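Local coordinates for homospermidine synthase (Legionella pneumophila subsp. pneumophila str. Philadelphia 1, PDB 2PH5), which probably makes the polyamine homospermidine and binds NAD in a Rossmann-type domain, at residues A[79-84]-A[101-106]; A[149-154]-A[405-410]; A[207-212]-A[319-324]; A[354-359]-A[374-379]. All coordinates share one frame; numbering follows the deposited sequence.

Interaction 1 of 4, residues A[79-84]-A[101-106]; sequences STLEEN and ILCNQK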
loop_
_atom_site.group_PDB
_atom_site.type_symbol
_atom_site.label_atom_id
_atom_site.label_comp_id
_atom_site.label_asym_id
_atom_site.label_seq_id
_atom_site.Cartn_x
_atom_site.Cartn_y
_atom_site.Cartn_z
ATOM N N SER A 79 9.530 -42.538 -18.520
ATOM C CA SER A 79 10.781 -43.065 -19.048
ATOM C C SER A 79 11.998 -42.433 -18.412
ATOM O O SER A 79 13.133 -42.777 -18.742
ATOM C CB SER A 79 10.848 -42.854 -20.557
ATOM O OG SER A 79 9.796 -43.555 -21.192
ATOM N N THR A 80 11.766 -41.513 -17.489
ATOM C CA THR A 80 12.874 -40.839 -16.853
ATOM C C THR A 80 13.090 -41.301 -15.415
ATOM O O THR A 80 14.092 -40.951 -14.795
ATOM C CB THR A 80 12.651 -39.316 -16.893
ATOM O OG1 THR A 80 13.914 -38.654 -16.847
ATOM C CG2 THR A 80 11.804 -38.868 -15.712
ATOM N N LEU A 81 12.158 -42.101 -14.898
ATOM C CA LEU A 81 12.241 -42.608 -13.523
ATOM C C LEU A 81 12.466 -44.113 -13.375
ATOM O O LEU A 81 11.704 -44.919 -13.904
ATOM C CB LEU A 81 10.975 -42.236 -12.753
ATOM C CG LEU A 81 10.786 -40.762 -12.452
ATOM C CD1 LEU A 81 9.412 -40.568 -11.840
ATOM C CD2 LEU A 81 11.889 -40.267 -11.525
ATOM N N GLU A 82 13.506 -44.479 -12.629
ATOM C CA GLU A 82 13.841 -45.879 -12.368
ATOM C C GLU A 82 13.589 -46.120 -10.877
ATOM O O GLU A 82 13.435 -45.170 -10.103
ATOM C CB GLU A 82 15.316 -46.144 -12.699
ATOM C CG GLU A 82 15.595 -47.435 -13.481
ATOM C CD GLU A 82 15.433 -47.266 -14.991
ATOM O OE1 GLU A 82 15.729 -48.225 -15.745
ATOM O OE2 GLU A 82 15.010 -46.173 -15.427
ATOM N N GLU A 83 13.548 -47.378 -10.459
ATOM C CA GLU A 83 13.301 -47.665 -9.053
ATOM C C GLU A 83 14.306 -46.951 -8.143
ATOM O O GLU A 83 15.514 -46.993 -8.380
ATOM C CB GLU A 83 13.332 -49.180 -8.818
ATOM C CG GLU A 83 13.171 -49.577 -7.360
ATOM C CD GLU A 83 12.411 -50.884 -7.179
ATOM O OE1 GLU A 83 11.203 -50.927 -7.529
ATOM O OE2 GLU A 83 13.020 -51.864 -6.683
ATOM N N ASN A 84 13.790 -46.276 -7.118
ATOM C CA ASN A 84 14.614 -45.536 -6.151
ATOM C C ASN A 84 15.038 -44.135 -6.580
ATOM O O ASN A 84 15.761 -43.453 -5.854
ATOM C CB ASN A 84 15.855 -46.344 -5.775
ATOM C CG ASN A 84 15.502 -47.637 -5.105
ATOM O OD1 ASN A 84 14.760 -47.648 -4.113
ATOM N ND2 ASN A 84 16.016 -48.749 -5.643
ATOM N N ILE A 101 1.041 -41.171 -8.288
ATOM C CA ILE A 101 0.735 -42.535 -8.700
ATOM C C ILE A 101 1.842 -43.066 -9.614
ATOM O O ILE A 101 2.374 -44.154 -9.392
ATOM C CB ILE A 101 -0.622 -42.574 -9.446
ATOM C CG1 ILE A 101 -1.751 -42.325 -8.447
ATOM C CG2 ILE A 101 -0.804 -43.895 -10.170
ATOM C CD1 ILE A 101 -3.038 -41.865 -9.085
ATOM N N LEU A 102 2.192 -42.288 -10.633
ATOM C CA LEU A 102 3.235 -42.678 -11.569
ATOM C C LEU A 102 4.531 -43.031 -10.853
ATOM O O LEU A 102 5.161 -44.042 -11.165
ATOM C CB LEU A 102 3.503 -41.554 -12.572
ATOM C CG LEU A 102 4.673 -41.795 -13.543
ATOM C CD1 LEU A 102 4.435 -43.070 -14.356
ATOM C CD2 LEU A 102 4.815 -40.592 -14.474
ATOM N N CYS A 103 4.932 -42.198 -9.900
ATOM C CA CYS A 103 6.158 -42.454 -9.164
ATOM C C CYS A 103 6.102 -43.788 -8.448
ATOM O O CYS A 103 7.077 -44.548 -8.452
ATOM C CB CYS A 103 6.427 -41.346 -8.150
ATOM S SG CYS A 103 7.139 -39.857 -8.868
ATOM N N ASN A 104 4.960 -44.071 -7.829
ATOM C CA ASN A 104 4.788 -45.328 -7.111
ATOM C C ASN A 104 4.996 -46.510 -8.055
ATOM O O ASN A 104 5.715 -47.458 -7.734
ATOM C CB ASN A 104 3.392 -45.405 -6.494
ATOM C CG ASN A 104 3.168 -46.696 -5.736
ATOM O OD1 ASN A 104 3.837 -46.968 -4.732
ATOM N ND2 ASN A 104 2.227 -47.507 -6.216
ATOM N N GLN A 105 4.357 -46.437 -9.218
ATOM C CA GLN A 105 4.455 -47.481 -10.229
ATOM C C GLN A 105 5.912 -47.706 -10.599
ATOM O O GLN A 105 6.349 -48.833 -10.819
ATOM C CB GLN A 105 3.666 -47.073 -11.482
ATOM C CG GLN A 105 2.163 -46.902 -11.258
ATOM C CD GLN A 105 1.433 -46.259 -12.441
ATOM O OE1 GLN A 105 0.198 -46.231 -12.477
ATOM N NE2 GLN A 105 2.191 -45.732 -13.404
ATOM N N LYS A 106 6.664 -46.615 -10.666
ATOM C CA LYS A 106 8.068 -46.689 -11.032
ATOM C C LYS A 106 8.963 -46.967 -9.835
ATOM O O LYS A 106 10.170 -47.161 -9.985
ATOM C CB LYS A 106 8.477 -45.383 -11.711
ATOM C CG LYS A 106 8.571 -45.460 -13.233
ATOM C CD LYS A 106 7.341 -46.056 -13.903
ATOM C CE LYS A 106 7.590 -46.209 -15.396
ATOM N NZ LYS A 106 8.864 -46.949 -15.620
#
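Apolar contact comes mainly from Leu81, which points its side chain at the helical segment 101-106. One methyl, CD1, reaches the sulfur of Cys103, with Leu81 CD1 and Cys103 SG 3.8 Å apart. The CG of Leu81 lies anti to its own carbonyl carbon (chi1 -69°), and the extended chain beyond it carries the methyl to the helix. Both residues also lean on Leu87 of strand 86-89, and Leu81 touches Val17 of strand 16-19 as well.

A second group of contacts joins carbon to oxygen. Lys106 sets its CB and CG against Leu81, with Lys106 CG 3.2 Å from Leu81 O. Lys106 O in turn receives a CA-H...O contact from Glu83, the CA of Glu83 lying 3.3 Å from that oxygen with an angle of 135° at the hydrogen. The amide of Glu83 is also close to Lys106 O, but it is badly angled for a hydrogen bond.

Charge plays little direct part. The lysine chain is bent at chi2 and again at chi4, and Lys106 NZ lies 6.2 Å from Glu82 OE2, too far for contact. Glu82 OE2 has a weak, long pairing with Arg15 instead.

The loop before strand 86-89 is therefore laid against helix 96-106, which follows that strand in the Rossmann-type NAD-binding domain, and backbone bonding between Asn84 and Gly107, just past the helical segment, ties the two. With van der Waals and weak C-H...O contacts in place of directed polar bonds, the fit depends on shape, with a buried leucine-cysteine pair inside and charged groups at the margin.

Interaction 2 of 4, residues A[149-154]-A[405-410]; sequences QKTALI and IWAIEH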
loop_
_atom_site.group_PDB
_atom_site.type_symbol
_atom_site.label_atom_id
_atom_site.label_comp_id
_atom_site.label_asym_id
_atom_site.label_seq_id
_atom_site.Cartn_x
_atom_site.Cartn_y
_atom_site.Cartn_z
ATOM N N GLN A 149 2.961 -47.410 -1.976
ATOM C CA GLN A 149 3.951 -47.862 -1.010
ATOM C C GLN A 149 5.070 -46.835 -0.870
ATOM O O GLN A 149 5.434 -46.437 0.241
ATOM C CB GLN A 149 4.527 -49.209 -1.464
ATOM C CG GLN A 149 4.729 -50.244 -0.354
ATOM C CD GLN A 149 6.155 -50.291 0.178
ATOM O OE1 GLN A 149 7.105 -50.548 -0.569
ATOM N NE2 GLN A 149 6.310 -50.050 1.477
ATOM N N LYS A 150 5.609 -46.406 -2.008
ATOM C CA LYS A 150 6.695 -45.428 -2.040
ATOM C C LYS A 150 6.316 -44.092 -1.405
ATOM O O LYS A 150 5.185 -43.626 -1.543
ATOM C CB LYS A 150 7.158 -45.238 -3.486
ATOM C CG LYS A 150 8.107 -46.328 -3.945
ATOM C CD LYS A 150 9.379 -46.244 -3.134
ATOM C CE LYS A 150 10.327 -47.364 -3.435
ATOM N NZ LYS A 150 11.535 -47.200 -2.586
ATOM N N THR A 151 7.270 -43.486 -0.705
ATOM C CA THR A 151 7.034 -42.220 -0.018
ATOM C C THR A 151 6.819 -41.030 -0.951
ATOM O O THR A 151 7.534 -40.847 -1.937
ATOM C CB THR A 151 8.197 -41.890 0.946
ATOM O OG1 THR A 151 8.298 -42.924 1.929
ATOM C CG2 THR A 151 7.963 -40.560 1.648
ATOM N N ALA A 152 5.816 -40.229 -0.624
ATOM C CA ALA A 152 5.497 -39.048 -1.393
ATOM C C ALA A 152 5.177 -37.941 -0.400
ATOM O O ALA A 152 4.059 -37.873 0.125
ATOM C CB ALA A 152 4.295 -39.322 -2.298
ATOM N N LEU A 153 6.172 -37.104 -0.121
ATOM C CA LEU A 153 6.033 -35.992 0.818
ATOM C C LEU A 153 5.368 -34.825 0.103
ATOM O O LEU A 153 5.912 -34.293 -0.862
ATOM C CB LEU A 153 7.415 -35.560 1.329
ATOM C CG LEU A 153 7.461 -34.609 2.535
ATOM C CD1 LEU A 153 6.805 -35.282 3.735
ATOM C CD2 LEU A 153 8.902 -34.241 2.855
ATOM N N ILE A 154 4.196 -34.423 0.576
ATOM C CA ILE A 154 3.473 -33.335 -0.067
ATOM C C ILE A 154 3.468 -32.019 0.702
ATOM O O ILE A 154 3.675 -31.990 1.914
ATOM C CB ILE A 154 2.015 -33.750 -0.358
ATOM C CG1 ILE A 154 1.320 -34.154 0.948
ATOM C CG2 ILE A 154 2.003 -34.900 -1.351
ATOM C CD1 ILE A 154 -0.145 -34.547 0.783
ATOM N N ILE A 405 15.861 -35.214 1.998
ATOM C CA ILE A 405 16.747 -36.100 2.737
ATOM C C ILE A 405 15.945 -37.059 3.611
ATOM O O ILE A 405 16.330 -38.212 3.791
ATOM C CB ILE A 405 17.707 -35.316 3.647
ATOM C CG1 ILE A 405 18.555 -34.362 2.806
ATOM C CG2 ILE A 405 18.608 -36.289 4.417
ATOM C CD1 ILE A 405 19.292 -33.333 3.629
ATOM N N TRP A 406 14.830 -36.574 4.150
ATOM C CA TRP A 406 13.986 -37.390 5.011
ATOM C C TRP A 406 13.392 -38.553 4.233
ATOM O O TRP A 406 13.411 -39.695 4.688
ATOM C CB TRP A 406 12.844 -36.555 5.604
ATOM C CG TRP A 406 12.001 -37.323 6.588
ATOM C CD1 TRP A 406 12.273 -37.540 7.916
ATOM C CD2 TRP A 406 10.782 -38.025 6.312
ATOM N NE1 TRP A 406 11.299 -38.333 8.474
ATOM C CE2 TRP A 406 10.375 -38.646 7.515
ATOM C CE3 TRP A 406 9.995 -38.192 5.167
ATOM C CZ2 TRP A 406 9.214 -39.422 7.605
ATOM C CZ3 TRP A 406 8.835 -38.970 5.256
ATOM C CH2 TRP A 406 8.459 -39.573 6.466
ATOM N N ALA A 407 12.865 -38.252 3.054
ATOM C CA ALA A 407 12.247 -39.267 2.222
ATOM C C ALA A 407 13.231 -40.353 1.799
ATOM O O ALA A 407 12.871 -41.527 1.747
ATOM C CB ALA A 407 11.610 -38.613 0.995
ATOM N N ILE A 408 14.469 -39.976 1.500
ATOM C CA ILE A 408 15.463 -40.959 1.089
ATOM C C ILE A 408 15.690 -42.045 2.150
ATOM O O ILE A 408 15.810 -43.219 1.817
ATOM C CB ILE A 408 16.812 -40.281 0.743
ATOM C CG1 ILE A 408 16.631 -39.412 -0.502
ATOM C CG2 ILE A 408 17.898 -41.333 0.517
ATOM C CD1 ILE A 408 17.846 -38.605 -0.873
ATOM N N GLU A 409 15.745 -41.671 3.422
ATOM C CA GLU A 409 15.957 -42.681 4.441
ATOM C C GLU A 409 14.638 -43.254 4.977
ATOM O O GLU A 409 14.620 -44.016 5.944
ATOM C CB GLU A 409 16.820 -42.130 5.579
ATOM C CG GLU A 409 16.214 -40.988 6.351
ATOM C CD GLU A 409 17.045 -40.625 7.571
ATOM O OE1 GLU A 409 18.184 -40.135 7.394
ATOM O OE2 GLU A 409 16.558 -40.835 8.705
ATOM N N HIS A 410 13.541 -42.877 4.328
ATOM C CA HIS A 410 12.198 -43.344 4.657
ATOM C C HIS A 410 11.458 -43.416 3.321
ATOM O O HIS A 410 10.418 -42.797 3.148
ATOM C CB HIS A 410 11.479 -42.355 5.576
ATOM C CG HIS A 410 12.190 -42.090 6.865
ATOM N ND1 HIS A 410 12.925 -40.945 7.093
ATOM C CD2 HIS A 410 12.273 -42.822 8.000
ATOM C CE1 HIS A 410 13.428 -40.984 8.313
ATOM N NE2 HIS A 410 13.048 -42.113 8.886
#
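Thr151 is the first residue of 149-154 to meet the helix end, and it uses both branches of its side chain. Its methyl, CG2, stands anti to the backbone N and fits between two helix residues, lying 4.0 Å from Trp406 CZ3 and 4.2 Å from Ala407 CB. The threonine side chain crosses that of the tryptophan at about a right angle. The hydroxyl turns to His410, where Thr151 OG1 is modelled 2.4 Å from His410 O, a very short hydrogen bond whose exact geometry is doubtful. A weak bond also links this hydroxyl to the amide of Glu413.

Ala152 faces away, bonding through its backbone to Gly414 and Val416. Leu153 turns back to the helix, bringing Leu153 CD1 to 4.5 Å from Trp406 CZ3 in an oblique approach.

His410 folds back on the helix end: its ND1 donates to the backbone Trp406 O at 2.8 Å, with an N-H...acceptor angle of 148°, and the same nitrogen sits over one face of the indole toward its rim. Tyr425 meets the indole edge-to-face.

The end of helix 391-408 thus packs on strand 152-153 of the parallel NAD-binding sheet and on the residue leading into it, and the chain continues into strand 415-416, which lies alongside 152-153 as an outermost strand within this chain. This is a Rossmann-type alpha/beta layer completed by a strand from much later in the chain.

Interaction 3 of 4, residues A[207-212]-A[319-324]; sequences EQDSQV and YAYNPC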
loop_
_atom_site.group_PDB
_atom_site.type_symbol
_atom_site.label_atom_id
_atom_site.label_comp_id
_atom_site.label_asym_id
_atom_site.label_seq_id
_atom_site.Cartn_x
_atom_site.Cartn_y
_atom_site.Cartn_z
ATOM N N GLU A 207 4.302 -13.711 9.035
ATOM C CA GLU A 207 5.491 -13.463 8.233
ATOM C C GLU A 207 5.537 -12.009 7.818
ATOM O O GLU A 207 4.506 -11.391 7.542
ATOM C CB GLU A 207 5.499 -14.351 6.981
ATOM C CG GLU A 207 6.688 -14.123 6.051
ATOM C CD GLU A 207 6.633 -14.982 4.791
ATOM O OE1 GLU A 207 5.784 -15.900 4.730
ATOM O OE2 GLU A 207 7.446 -14.747 3.862
ATOM N N GLN A 208 6.745 -11.469 7.767
ATOM C CA GLN A 208 6.924 -10.091 7.377
ATOM C C GLN A 208 8.180 -9.968 6.532
ATOM O O GLN A 208 9.292 -10.111 7.032
ATOM C CB GLN A 208 7.010 -9.227 8.623
ATOM C CG GLN A 208 6.356 -7.881 8.463
ATOM C CD GLN A 208 5.847 -7.351 9.782
ATOM O OE1 GLN A 208 5.560 -6.159 9.923
ATOM N NE2 GLN A 208 5.724 -8.246 10.766
ATOM N N ASP A 209 7.976 -9.719 5.241
ATOM C CA ASP A 209 9.051 -9.576 4.264
ATOM C C ASP A 209 9.435 -8.108 4.186
ATOM O O ASP A 209 8.621 -7.265 3.794
ATOM C CB ASP A 209 8.562 -10.045 2.887
ATOM C CG ASP A 209 9.699 -10.408 1.941
ATOM O OD1 ASP A 209 10.745 -9.718 1.935
ATOM O OD2 ASP A 209 9.533 -11.386 1.183
ATOM N N SER A 210 10.679 -7.807 4.554
ATOM C CA SER A 210 11.182 -6.435 4.522
ATOM C C SER A 210 12.253 -6.242 3.444
ATOM O O SER A 210 12.975 -5.249 3.457
ATOM C CB SER A 210 11.764 -6.044 5.892
ATOM O OG SER A 210 12.894 -6.831 6.234
ATOM N N GLN A 211 12.365 -7.178 2.509
ATOM C CA GLN A 211 13.374 -7.034 1.467
ATOM C C GLN A 211 13.048 -5.855 0.548
ATOM O O GLN A 211 11.976 -5.812 -0.050
ATOM C CB GLN A 211 13.499 -8.343 0.672
ATOM C CG GLN A 211 13.854 -9.530 1.586
ATOM C CD GLN A 211 13.817 -10.879 0.893
ATOM O OE1 GLN A 211 14.792 -11.294 0.242
ATOM N NE2 GLN A 211 12.683 -11.577 1.023
ATOM N N VAL A 212 13.959 -4.883 0.480
ATOM C CA VAL A 212 13.785 -3.714 -0.380
ATOM C C VAL A 212 14.674 -3.880 -1.604
ATOM O O VAL A 212 15.575 -4.719 -1.608
ATOM C CB VAL A 212 14.166 -2.392 0.324
ATOM C CG1 VAL A 212 13.160 -2.081 1.409
ATOM C CG2 VAL A 212 15.574 -2.481 0.886
ATOM N N TYR A 319 -3.478 -17.297 8.140
ATOM C CA TYR A 319 -2.255 -16.614 7.737
ATOM C C TYR A 319 -2.362 -15.085 7.942
ATOM O O TYR A 319 -3.409 -14.489 7.698
ATOM C CB TYR A 319 -2.005 -16.964 6.253
ATOM C CG TYR A 319 -0.611 -16.720 5.696
ATOM C CD1 TYR A 319 -0.369 -16.780 4.315
ATOM C CD2 TYR A 319 0.463 -16.422 6.540
ATOM C CE1 TYR A 319 0.916 -16.542 3.789
ATOM C CE2 TYR A 319 1.743 -16.185 6.034
ATOM C CZ TYR A 319 1.961 -16.248 4.660
ATOM O OH TYR A 319 3.232 -16.023 4.169
ATOM N N ALA A 320 -1.279 -14.469 8.417
ATOM C CA ALA A 320 -1.190 -13.017 8.637
ATOM C C ALA A 320 0.088 -12.609 7.897
ATOM O O ALA A 320 1.170 -12.532 8.488
ATOM C CB ALA A 320 -1.059 -12.708 10.137
ATOM N N TYR A 321 -0.051 -12.357 6.602
ATOM C CA TYR A 321 1.075 -12.030 5.729
ATOM C C TYR A 321 1.286 -10.563 5.403
ATOM O O TYR A 321 0.344 -9.824 5.133
ATOM C CB TYR A 321 0.916 -12.787 4.406
ATOM C CG TYR A 321 2.080 -12.676 3.434
ATOM C CD1 TYR A 321 1.853 -12.565 2.064
ATOM C CD2 TYR A 321 3.407 -12.764 3.873
ATOM C CE1 TYR A 321 2.905 -12.555 1.156
ATOM C CE2 TYR A 321 4.473 -12.757 2.963
ATOM C CZ TYR A 321 4.212 -12.654 1.606
ATOM O OH TYR A 321 5.251 -12.661 0.702
ATOM N N ASN A 322 2.548 -10.161 5.406
ATOM C CA ASN A 322 2.919 -8.800 5.061
ATOM C C ASN A 322 4.106 -8.987 4.126
ATOM O O ASN A 322 5.233 -9.221 4.576
ATOM C CB ASN A 322 3.334 -8.014 6.297
ATOM C CG ASN A 322 3.502 -6.536 6.013
ATOM O OD1 ASN A 322 4.017 -5.790 6.842
ATOM N ND2 ASN A 322 3.062 -6.102 4.843
ATOM N N PRO A 323 3.858 -8.908 2.807
ATOM C CA PRO A 323 4.883 -9.073 1.771
ATOM C C PRO A 323 5.893 -7.932 1.736
ATOM O O PRO A 323 5.797 -6.974 2.505
ATOM C CB PRO A 323 4.060 -9.158 0.494
ATOM C CG PRO A 323 2.964 -8.188 0.772
ATOM C CD PRO A 323 2.569 -8.517 2.203
ATOM N N CYS A 324 6.873 -8.047 0.851
ATOM C CA CYS A 324 7.892 -7.020 0.722
ATOM C C CYS A 324 7.219 -5.755 0.196
ATOM O O CYS A 324 6.280 -5.830 -0.595
ATOM C CB CYS A 324 8.979 -7.478 -0.239
ATOM S SG CYS A 324 8.381 -7.683 -1.910
HETATM O O HOH W 1 7.664 -13.349 1.669
HETATM O O HOH W 2 7.278 -10.340 -0.843
#
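Glu207 lies extended beside the neighbouring strand, where it meets two tyrosines. The hydroxyl of Tyr319 donates to it, Tyr319 OH lying 2.6 Å from Glu207 OE1, and comes from above the carboxylate plane, 44° out of it. The ring of Tyr321 runs side by side with the glutamate and points the same way, its CE2 3.6 Å from Glu207 CD and its plane turned 55° from the carboxylate. A water at the edge of the Tyr321 ring links its OH to Glu207 OE2 and Asp209 OD2; beyond the segments, Trp226 bonds the same hydroxyl and Thr225 bonds Asp209 OD2.

Glu207 and Tyr321 share one face of a parallel strand pair, 207-209 beside 319-322, inside the mixed sheet of the C-terminal domain. Asp209 N donates to Asn322 O at 2.9 Å, and Asn322 N to Glu207 O at 3.1 Å.

On the other face Gln208 and Asn322 meet with amide planes 46° apart; Asn322 OD1 lies 3.5 Å from Gln208 CG. At the end of the strand, Asp209 OD1 accepts both the backbone N and NE2 of Gln211, the first closing an Asx turn. Cys324, the N-cap of helix 325-336, sets its CB 3.6 Å from Asp209 OD1.

Interaction 4 of 4, residues A[354-359]-A[374-379]; sequences DGCDEL and GSTLSI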
loop_
_atom_site.group_PDB
_atom_site.type_symbol
_atom_site.label_atom_id
_atom_site.label_comp_id
_atom_site.label_asym_id
_atom_site.label_seq_id
_atom_site.Cartn_x
_atom_site.Cartn_y
_atom_site.Cartn_z
ATOM N N ASP A 354 18.706 -4.768 0.629
ATOM C CA ASP A 354 18.683 -4.875 2.080
ATOM C C ASP A 354 17.397 -5.564 2.519
ATOM O O ASP A 354 16.506 -5.821 1.701
ATOM C CB ASP A 354 18.745 -3.467 2.686
ATOM C CG ASP A 354 19.086 -3.470 4.162
ATOM O OD1 ASP A 354 18.623 -2.550 4.867
ATOM O OD2 ASP A 354 19.820 -4.370 4.628
ATOM N N GLY A 355 17.307 -5.876 3.807
ATOM C CA GLY A 355 16.099 -6.500 4.321
ATOM C C GLY A 355 16.173 -7.967 4.689
ATOM O O GLY A 355 17.193 -8.629 4.504
ATOM N N CYS A 356 15.069 -8.482 5.209
ATOM C CA CYS A 356 15.023 -9.869 5.614
ATOM C C CYS A 356 13.602 -10.413 5.578
ATOM O O CYS A 356 12.636 -9.667 5.403
ATOM C CB CYS A 356 15.606 -10.017 7.019
ATOM S SG CYS A 356 14.687 -9.142 8.280
ATOM N N ASP A 357 13.479 -11.721 5.741
ATOM C CA ASP A 357 12.180 -12.356 5.716
ATOM C C ASP A 357 11.957 -13.063 7.049
ATOM O O ASP A 357 12.688 -13.999 7.387
ATOM C CB ASP A 357 12.120 -13.362 4.564
ATOM C CG ASP A 357 10.702 -13.785 4.229
ATOM O OD1 ASP A 357 9.880 -13.897 5.165
ATOM O OD2 ASP A 357 10.416 -14.019 3.034
ATOM N N GLU A 358 10.968 -12.597 7.813
ATOM C CA GLU A 358 10.654 -13.208 9.101
ATOM C C GLU A 358 9.463 -14.120 8.984
ATOM O O GLU A 358 8.327 -13.672 9.078
ATOM C CB GLU A 358 10.329 -12.171 10.173
ATOM C CG GLU A 358 11.531 -11.651 10.884
ATOM C CD GLU A 358 11.249 -11.260 12.327
ATOM O OE1 GLU A 358 10.225 -10.570 12.595
ATOM O OE2 GLU A 358 12.075 -11.642 13.188
ATOM N N LEU A 359 9.727 -15.401 8.782
ATOM C CA LEU A 359 8.669 -16.388 8.660
ATOM C C LEU A 359 8.577 -17.177 9.957
ATOM O O LEU A 359 9.588 -17.650 10.467
ATOM C CB LEU A 359 8.964 -17.342 7.504
ATOM C CG LEU A 359 8.036 -18.558 7.420
ATOM C CD1 LEU A 359 6.611 -18.080 7.204
ATOM C CD2 LEU A 359 8.479 -19.484 6.269
ATOM N N GLY A 374 10.186 -18.932 14.868
ATOM C CA GLY A 374 10.393 -18.968 13.434
ATOM C C GLY A 374 11.785 -18.594 12.957
ATOM O O GLY A 374 12.752 -18.598 13.725
ATOM N N SER A 375 11.875 -18.269 11.671
ATOM C CA SER A 375 13.135 -17.909 11.038
ATOM C C SER A 375 13.209 -16.462 10.595
ATOM O O SER A 375 12.295 -15.951 9.957
ATOM C CB SER A 375 13.377 -18.805 9.821
ATOM O OG SER A 375 14.235 -18.178 8.884
ATOM N N THR A 376 14.304 -15.801 10.951
ATOM C CA THR A 376 14.526 -14.424 10.554
ATOM C C THR A 376 15.803 -14.475 9.743
ATOM O O THR A 376 16.896 -14.510 10.302
ATOM C CB THR A 376 14.741 -13.507 11.748
ATOM O OG1 THR A 376 13.633 -13.625 12.645
ATOM C CG2 THR A 376 14.856 -12.059 11.280
ATOM N N LEU A 377 15.657 -14.514 8.424
ATOM C CA LEU A 377 16.798 -14.581 7.519
ATOM C C LEU A 377 16.913 -13.297 6.709
ATOM O O LEU A 377 15.940 -12.846 6.106
ATOM C CB LEU A 377 16.648 -15.771 6.558
ATOM C CG LEU A 377 17.698 -15.892 5.442
ATOM C CD1 LEU A 377 19.049 -16.200 6.064
ATOM C CD2 LEU A 377 17.309 -16.985 4.440
ATOM N N SER A 378 18.102 -12.707 6.701
ATOM C CA SER A 378 18.332 -11.488 5.947
ATOM C C SER A 378 18.887 -11.882 4.595
ATOM O O SER A 378 19.392 -12.998 4.420
ATOM C CB SER A 378 19.347 -10.598 6.651
ATOM O OG SER A 378 20.629 -11.202 6.623
ATOM N N ILE A 379 18.802 -10.957 3.645
ATOM C CA ILE A 379 19.296 -11.194 2.300
ATOM C C ILE A 379 20.823 -11.380 2.318
ATOM O O ILE A 379 21.371 -12.168 1.542
ATOM C CB ILE A 379 18.913 -10.020 1.353
ATOM C CG1 ILE A 379 19.394 -10.320 -0.072
ATOM C CG2 ILE A 379 19.498 -8.700 1.863
ATOM C CD1 ILE A 379 18.710 -11.513 -0.693
#
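Glu358 and Thr376 are brought together by their first torsions. The CG of Glu358 lies beside its backbone N (chi1 -87°), and a bend at chi2 leans the carboxylate over to the threonine, whose OG1 also stands beside its own N (chi1 -55°). The two side chains run alongside each other, and Thr376 OG1 donates to Glu358 OE2 at 2.6 Å, on the anti side of the carboxylate and 17° out of its plane. Their carbons touch too, with Glu358 CG 3.4 Å from Thr376 CG2. Outside the pair, Thr282 bonds the same OE2 and Thr280 bonds OE1, fixing the carboxylate at both oxygens.

On the same face Cys356 packs closely against the partner strand: Cys356 CB is 3.0 Å from Leu377 O and 3.3 Å from Ser378 CA. The backbones are antiparallel. Asp357 and Leu377 form one hydrogen-bonded pair, with Asp357 N to Leu377 O at 2.7 Å, and Leu359 and Ser375 form the next. Ile379 N reaches Gly355 O at 3.0 Å just as the second strand gives way to helix 379-385, which Ser378 N-caps.

The two strands form a beta hairpin within the mixed sheet, strand 202-213 flanking 352-364 and strand 436-442 flanking 370-378. Leu359 and Leu377, on the opposite face from Glu358, pack against helix 391-408, and Leu359 also touches Ala158 and Asn159 at the start of helix 158-176, two residues that bind NAD.

In the fold
Interactions 1 and 2 lie in the NAD-binding layer and touch, Asn104 OD1 accepting the amides of Gln149 and Lys150. Interaction 1 is partly buried and rests on apolar and C-H...O contact, whereas interaction 2 is buried and packs a helix onto the sheet. Interactions 3 and 4 share the mixed sheet of the C-terminal domain, with centres about 9 Å apart: strands 202-213 and 352-364 are neighbours there, and Ser210 bonds Cys356. Both are strand pairings, parallel in the buried interaction 3 and antiparallel in the partly buried interaction 4, and two acidic groups, the carboxylates of Glu207 and Asp357, lie close where they adjoin. Interaction 2 closes the long loop that contains them.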